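Long-range contact in Rep protein (Adeno-associated virus - 5, PDB 1M55), which probably nicks viral DNA at the replication origin, acting as the metal-dependent endonuclease domain of a rolling-circle-type Rep protein: residues 6-20 and 120-134. Numbering follows the deposited sequence.
Sequences EVIVRVPFDVEEHLP and FQGIEPQINDWVAIT
The antiparallel sheet of the Rep nuclease domain gains an edge here: strand 131-133 runs antiparallel to strand 3-10, and the loops that follow and precede them pack together beyond it. I8 and A132 form a hydrogen-bonded pair, I8 N to A132 O at 2.8 Å, flanked by the non-hydrogen-bonded pairs V7 with I133 and V9 with V131. The beta-branched valines suit the buried face, which helices 50-71 and 101-118 cover; there V7 CG1 meets V131 CG1. At one end T134 binds twice: its N reaches E6 O almost linearly (178°), and its hydroxyl OG1 donates to E6 OE1 at 2.6 Å, on the anti side, slightly out of the carboxylate plane. The extended E6 chain, with CG anti to the backbone N (chi1 -180°), brings the carboxylate alongside T134, while OE2 is hydrogen-bonded to H91 ND1 and Y149 OH; H91 is a zinc ligand.

At the other end R10 N bonds W130 O, and the aliphatic part of the R10 chain lies against I127 CG2 before its NH1 makes a weak bond to N128 O. Further on, P12 packs among the F120, W130 and P125 rings and the I127 CD1 methyl, its CD 3.5 Å from F120 CZ and its CG against P125 CB; proline brings a compact apolar ring and no N-H needing a partner there. I127 CD1 sits over one face of the H18 imidazole, 3.9 Å from the centroid, a CH-pi contact; D14 CB lies on the opposite face. H18 ND1 accepts from F13 N near the ring plane and D14 N well out of it, which together would limit the ring's rotation, and H18 O takes Q126 N on a lone pair at 2.8 Å. L19 adds its methyls to the F120 ring.

With OE1 bonded to T134 OG1, the E6 carboxylate is held so that OE2 can meet H91 ND1, consistent with a second-shell role in orienting this zinc-binding histidine.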
loop_
_atom_site.group_PDB
_atom_site.type_symbol
_atom_site.label_atom_id
_atom_site.label_comp_id
_atom_site.label_asym_id
_atom_site.label_seq_id
_atom_site.Cartn_x
_atom_site.Cartn_y
_atom_site.Cartn_z
ATOM N N GLU A 6 6.268 6.541 -5.013
ATOM C CA GLU A 6 5.420 5.357 -4.993
ATOM C C GLU A 6 6.269 4.122 -4.798
ATOM O O GLU A 6 7.248 3.906 -5.513
ATOM C CB GLU A 6 4.601 5.172 -6.274
ATOM C CG GLU A 6 3.719 3.906 -6.200
ATOM C CD GLU A 6 2.984 3.583 -7.488
ATOM O OE1 GLU A 6 3.649 3.388 -8.527
ATOM O OE2 GLU A 6 1.740 3.490 -7.453
ATOM N N VAL A 7 5.907 3.333 -3.797
ATOM C CA VAL A 7 6.597 2.087 -3.529
ATOM C C VAL A 7 5.525 1.011 -3.584
ATOM O O VAL A 7 4.482 1.128 -2.931
ATOM C CB VAL A 7 7.268 2.083 -2.137
ATOM C CG1 VAL A 7 7.975 0.756 -1.906
ATOM C CG2 VAL A 7 8.256 3.241 -2.024
ATOM N N ILE A 8 5.727 0.013 -4.436
ATOM C CA ILE A 8 4.761 -1.068 -4.529
ATOM C C ILE A 8 5.296 -2.246 -3.726
ATOM O O ILE A 8 6.448 -2.660 -3.902
ATOM C CB ILE A 8 4.476 -1.480 -5.992
ATOM C CG1 ILE A 8 3.767 -0.332 -6.721
ATOM C CG2 ILE A 8 3.598 -2.736 -6.029
ATOM C CD1 ILE A 8 3.498 -0.600 -8.191
ATOM N N VAL A 9 4.490 -2.705 -2.776
ATOM C CA VAL A 9 4.870 -3.828 -1.939
ATOM C C VAL A 9 3.986 -5.035 -2.233
ATOM O O VAL A 9 2.763 -4.970 -2.094
ATOM C CB VAL A 9 4.756 -3.484 -0.429
ATOM C CG1 VAL A 9 5.191 -4.680 0.419
ATOM C CG2 VAL A 9 5.606 -2.269 -0.093
ATOM N N ARG A 10 4.601 -6.115 -2.700
ATOM C CA ARG A 10 3.875 -7.348 -2.973
ATOM C C ARG A 10 3.713 -8.026 -1.619
ATOM O O ARG A 10 4.682 -8.177 -0.873
ATOM C CB ARG A 10 4.652 -8.211 -3.963
ATOM C CG ARG A 10 4.622 -7.626 -5.365
ATOM C CD ARG A 10 5.543 -8.356 -6.309
ATOM N NE ARG A 10 5.319 -7.932 -7.686
ATOM C CZ ARG A 10 6.109 -8.251 -8.705
ATOM N NH1 ARG A 10 7.186 -9.000 -8.507
ATOM N NH2 ARG A 10 5.811 -7.834 -9.928
ATOM N N VAL A 11 2.479 -8.378 -1.290
ATOM C CA VAL A 11 2.146 -8.974 0.004
ATOM C C VAL A 11 2.324 -10.492 0.104
ATOM O O VAL A 11 1.591 -11.257 -0.528
ATOM C CB VAL A 11 0.693 -8.585 0.410
ATOM C CG1 VAL A 11 0.315 -9.201 1.745
ATOM C CG2 VAL A 11 0.566 -7.072 0.478
ATOM N N PRO A 12 3.296 -10.944 0.920
ATOM C CA PRO A 12 3.567 -12.373 1.108
ATOM C C PRO A 12 2.545 -12.963 2.087
ATOM O O PRO A 12 2.218 -12.331 3.090
ATOM C CB PRO A 12 4.971 -12.378 1.732
ATOM C CG PRO A 12 5.510 -10.970 1.502
ATOM C CD PRO A 12 4.284 -10.137 1.650
ATOM N N PHE A 13 2.063 -14.172 1.812
ATOM C CA PHE A 13 1.087 -14.813 2.694
ATOM C C PHE A 13 1.096 -16.344 2.627
ATOM O O PHE A 13 0.623 -17.015 3.543
ATOM C CB PHE A 13 -0.330 -14.304 2.380
ATOM C CG PHE A 13 -0.852 -14.742 1.036
ATOM C CD1 PHE A 13 -1.509 -15.962 0.889
ATOM C CD2 PHE A 13 -0.668 -13.945 -0.086
ATOM C CE1 PHE A 13 -1.971 -16.383 -0.354
ATOM C CE2 PHE A 13 -1.128 -14.355 -1.332
ATOM C CZ PHE A 13 -1.780 -15.577 -1.467
ATOM N N ASP A 14 1.599 -16.888 1.524
ATOM C CA ASP A 14 1.640 -18.335 1.306
ATOM C C ASP A 14 2.884 -18.918 1.971
ATOM O O ASP A 14 4.003 -18.614 1.552
ATOM C CB ASP A 14 1.670 -18.596 -0.203
ATOM C CG ASP A 14 1.323 -20.022 -0.567
ATOM O OD1 ASP A 14 0.343 -20.208 -1.313
ATOM O OD2 ASP A 14 2.034 -20.952 -0.147
ATOM N N VAL A 15 2.697 -19.783 2.967
ATOM C CA VAL A 15 3.831 -20.372 3.680
ATOM C C VAL A 15 4.739 -21.253 2.827
ATOM O O VAL A 15 5.891 -21.492 3.187
ATOM C CB VAL A 15 3.400 -21.152 4.954
ATOM C CG1 VAL A 15 2.643 -20.233 5.899
ATOM C CG2 VAL A 15 2.566 -22.371 4.591
ATOM N N GLU A 16 4.228 -21.755 1.710
ATOM C CA GLU A 16 5.056 -22.583 0.846
ATOM C C GLU A 16 5.750 -21.744 -0.227
ATOM O O GLU A 16 6.973 -21.784 -0.375
ATOM C CB GLU A 16 4.229 -23.680 0.170
ATOM C CG GLU A 16 5.096 -24.609 -0.662
ATOM C CD GLU A 16 4.351 -25.341 -1.757
ATOM O OE1 GLU A 16 3.149 -25.087 -1.967
ATOM O OE2 GLU A 16 4.991 -26.170 -2.425
ATOM N N GLU A 17 4.949 -20.979 -0.962
ATOM C CA GLU A 17 5.428 -20.138 -2.054
ATOM C C GLU A 17 6.110 -18.829 -1.660
ATOM O O GLU A 17 6.980 -18.340 -2.384
ATOM C CB GLU A 17 4.260 -19.797 -2.982
ATOM C CG GLU A 17 3.707 -20.963 -3.771
ATOM C CD GLU A 17 4.622 -21.379 -4.904
ATOM O OE1 GLU A 17 5.037 -20.502 -5.692
ATOM O OE2 GLU A 17 4.922 -22.588 -5.007
ATOM N N HIS A 18 5.700 -18.247 -0.539
ATOM C CA HIS A 18 6.247 -16.960 -0.127
ATOM C C HIS A 18 7.082 -16.945 1.140
ATOM O O HIS A 18 8.102 -16.261 1.197
ATOM C CB HIS A 18 5.115 -15.947 0.086
ATOM C CG HIS A 18 4.187 -15.799 -1.080
ATOM N ND1 HIS A 18 2.873 -15.416 -0.931
ATOM C CD2 HIS A 18 4.382 -15.966 -2.409
ATOM C CE1 HIS A 18 2.294 -15.354 -2.118
ATOM N NE2 HIS A 18 3.191 -15.684 -3.031
ATOM N N LEU A 19 6.642 -17.681 2.155
ATOM C CA LEU A 19 7.316 -17.656 3.448
ATOM C C LEU A 19 7.785 -18.982 4.041
ATOM O O LEU A 19 7.490 -19.282 5.205
ATOM C CB LEU A 19 6.400 -16.948 4.451
ATOM C CG LEU A 19 6.023 -15.508 4.096
ATOM C CD1 LEU A 19 4.765 -15.099 4.839
ATOM C CD2 LEU A 19 7.189 -14.582 4.408
ATOM N N PRO A 20 8.525 -19.792 3.264
ATOM C CA PRO A 20 8.990 -21.064 3.820
ATOM C C PRO A 20 9.843 -20.825 5.074
ATOM O O PRO A 20 10.669 -19.910 5.111
ATOM C CB PRO A 20 9.816 -21.659 2.671
ATOM C CG PRO A 20 10.275 -20.453 1.900
ATOM C CD PRO A 20 9.042 -19.589 1.900
ATOM N N PHE A 120 7.349 -10.585 9.312
ATOM C CA PHE A 120 7.675 -11.936 8.883
ATOM C C PHE A 120 8.616 -12.787 9.720
ATOM O O PHE A 120 9.195 -13.750 9.219
ATOM C CB PHE A 120 8.092 -11.892 7.411
ATOM C CG PHE A 120 7.077 -11.211 6.540
ATOM C CD1 PHE A 120 7.355 -9.983 5.950
ATOM C CD2 PHE A 120 5.807 -11.760 6.386
ATOM C CE1 PHE A 120 6.371 -9.307 5.224
ATOM C CE2 PHE A 120 4.823 -11.097 5.667
ATOM C CZ PHE A 120 5.103 -9.866 5.085
ATOM N N GLN A 121 8.744 -12.449 11.001
ATOM C CA GLN A 121 9.570 -13.220 11.931
ATOM C C GLN A 121 10.998 -13.478 11.454
ATOM O O GLN A 121 11.577 -14.527 11.750
ATOM C CB GLN A 121 8.883 -14.563 12.218
ATOM C CG GLN A 121 7.426 -14.438 12.604
ATOM C CD GLN A 121 6.701 -15.775 12.665
ATOM O OE1 GLN A 121 7.319 -16.839 12.703
ATOM N NE2 GLN A 121 5.377 -15.720 12.654
ATOM N N GLY A 122 11.560 -12.541 10.697
ATOM C CA GLY A 122 12.913 -12.712 10.200
ATOM C C GLY A 122 13.026 -13.578 8.956
ATOM O O GLY A 122 14.137 -13.850 8.493
ATOM N N ILE A 123 11.893 -14.014 8.410
ATOM C CA ILE A 123 11.884 -14.846 7.206
ATOM C C ILE A 123 11.818 -13.952 5.965
ATOM O O ILE A 123 10.944 -13.090 5.864
ATOM C CB ILE A 123 10.666 -15.814 7.200
ATOM C CG1 ILE A 123 10.717 -16.744 8.418
ATOM C CG2 ILE A 123 10.614 -16.612 5.895
ATOM C CD1 ILE A 123 11.939 -17.634 8.477
ATOM N N GLU A 124 12.754 -14.138 5.038
ATOM C CA GLU A 124 12.783 -13.345 3.808
ATOM C C GLU A 124 11.710 -13.827 2.835
ATOM O O GLU A 124 11.675 -15.010 2.489
ATOM C CB GLU A 124 14.148 -13.471 3.123
ATOM C CG GLU A 124 15.324 -12.886 3.896
ATOM C CD GLU A 124 15.399 -11.367 3.825
ATOM O OE1 GLU A 124 14.662 -10.752 3.021
ATOM O OE2 GLU A 124 16.215 -10.783 4.572
ATOM N N PRO A 125 10.811 -12.932 2.393
ATOM C CA PRO A 125 9.769 -13.355 1.449
ATOM C C PRO A 125 10.377 -13.795 0.115
ATOM O O PRO A 125 11.264 -13.126 -0.426
ATOM C CB PRO A 125 8.924 -12.089 1.284
ATOM C CG PRO A 125 9.076 -11.408 2.612
ATOM C CD PRO A 125 10.551 -11.565 2.880
ATOM N N GLN A 126 9.908 -14.928 -0.399
ATOM C CA GLN A 126 10.389 -15.474 -1.667
ATOM C C GLN A 126 9.566 -14.945 -2.843
ATOM O O GLN A 126 8.942 -15.706 -3.587
ATOM C CB GLN A 126 10.365 -17.009 -1.634
ATOM C CG GLN A 126 11.261 -17.619 -0.564
ATOM C CD GLN A 126 12.699 -17.133 -0.658
ATOM O OE1 GLN A 126 13.397 -17.402 -1.635
ATOM N NE2 GLN A 126 13.138 -16.389 0.348
ATOM N N ILE A 127 9.527 -13.624 -2.960
ATOM C CA ILE A 127 8.801 -12.945 -4.026
ATOM C C ILE A 127 9.797 -11.983 -4.655
ATOM O O ILE A 127 10.468 -11.222 -3.947
ATOM C CB ILE A 127 7.596 -12.132 -3.477
ATOM C CG1 ILE A 127 6.553 -13.066 -2.864
ATOM C CG2 ILE A 127 6.969 -11.297 -4.588
ATOM C CD1 ILE A 127 5.328 -12.351 -2.347
ATOM N N ASN A 128 9.924 -12.035 -5.974
ATOM C CA ASN A 128 10.853 -11.157 -6.669
ATOM C C ASN A 128 10.440 -9.696 -6.530
ATOM O O ASN A 128 9.264 -9.370 -6.664
ATOM C CB ASN A 128 10.935 -11.525 -8.153
ATOM C CG ASN A 128 11.980 -10.705 -8.898
ATOM O OD1 ASN A 128 13.131 -10.607 -8.467
ATOM N ND2 ASN A 128 11.580 -10.104 -10.012
ATOM N N ASP A 129 11.414 -8.838 -6.229
ATOM C CA ASP A 129 11.205 -7.397 -6.088
ATOM C C ASP A 129 9.934 -7.093 -5.310
ATOM O O ASP A 129 9.112 -6.290 -5.750
ATOM C CB ASP A 129 11.125 -6.730 -7.473
ATOM C CG ASP A 129 12.367 -6.974 -8.318
ATOM O OD1 ASP A 129 13.495 -6.890 -7.783
ATOM O OD2 ASP A 129 12.210 -7.247 -9.527
ATOM N N TRP A 130 9.786 -7.709 -4.141
ATOM C CA TRP A 130 8.580 -7.498 -3.354
ATOM C C TRP A 130 8.413 -6.096 -2.759
ATOM O O TRP A 130 7.323 -5.737 -2.333
ATOM C CB TRP A 130 8.377 -8.620 -2.327
ATOM C CG TRP A 130 9.275 -8.587 -1.146
ATOM C CD1 TRP A 130 10.579 -8.993 -1.086
ATOM C CD2 TRP A 130 8.930 -8.141 0.170
ATOM N NE1 TRP A 130 11.064 -8.825 0.188
ATOM C CE2 TRP A 130 10.075 -8.304 0.980
ATOM C CE3 TRP A 130 7.760 -7.622 0.745
ATOM C CZ2 TRP A 130 10.086 -7.964 2.337
ATOM C CZ3 TRP A 130 7.772 -7.286 2.096
ATOM C CH2 TRP A 130 8.930 -7.460 2.875
ATOM N N VAL A 131 9.496 -5.327 -2.684
ATOM C CA VAL A 131 9.426 -3.938 -2.216
ATOM C C VAL A 131 10.139 -3.168 -3.321
ATOM O O VAL A 131 11.370 -3.206 -3.416
ATOM C CB VAL A 131 10.137 -3.707 -0.867
ATOM C CG1 VAL A 131 10.075 -2.226 -0.490
ATOM C CG2 VAL A 131 9.476 -4.529 0.222
ATOM N N ALA A 132 9.368 -2.515 -4.184
ATOM C CA ALA A 132 9.939 -1.803 -5.321
ATOM C C ALA A 132 9.541 -0.338 -5.453
ATOM O O ALA A 132 8.356 0.001 -5.431
ATOM C CB ALA A 132 9.582 -2.547 -6.612
ATOM N N ILE A 133 10.538 0.527 -5.611
ATOM C CA ILE A 133 10.295 1.956 -5.798
ATOM C C ILE A 133 9.970 2.157 -7.283
ATOM O O ILE A 133 10.697 1.668 -8.156
ATOM C CB ILE A 133 11.551 2.797 -5.481
ATOM C CG1 ILE A 133 12.001 2.571 -4.038
ATOM C CG2 ILE A 133 11.265 4.277 -5.724
ATOM C CD1 ILE A 133 13.371 3.147 -3.740
ATOM N N THR A 134 8.877 2.847 -7.576
ATOM C CA THR A 134 8.517 3.092 -8.964
ATOM C C THR A 134 9.506 4.090 -9.567
ATOM O O THR A 134 9.808 5.131 -8.967
ATOM C CB THR A 134 7.076 3.614 -9.086
ATOM O OG1 THR A 134 6.183 2.658 -8.503
ATOM C CG2 THR A 134 6.695 3.817 -10.549
HETATM O O HOH W 1 8.615 6.564 -6.685
HETATM O O HOH W 2 6.697 -4.861 -5.735
HETATM O O HOH W 3 8.861 -9.370 -10.908
HETATM O O HOH W 4 11.640 -17.841 3.119
#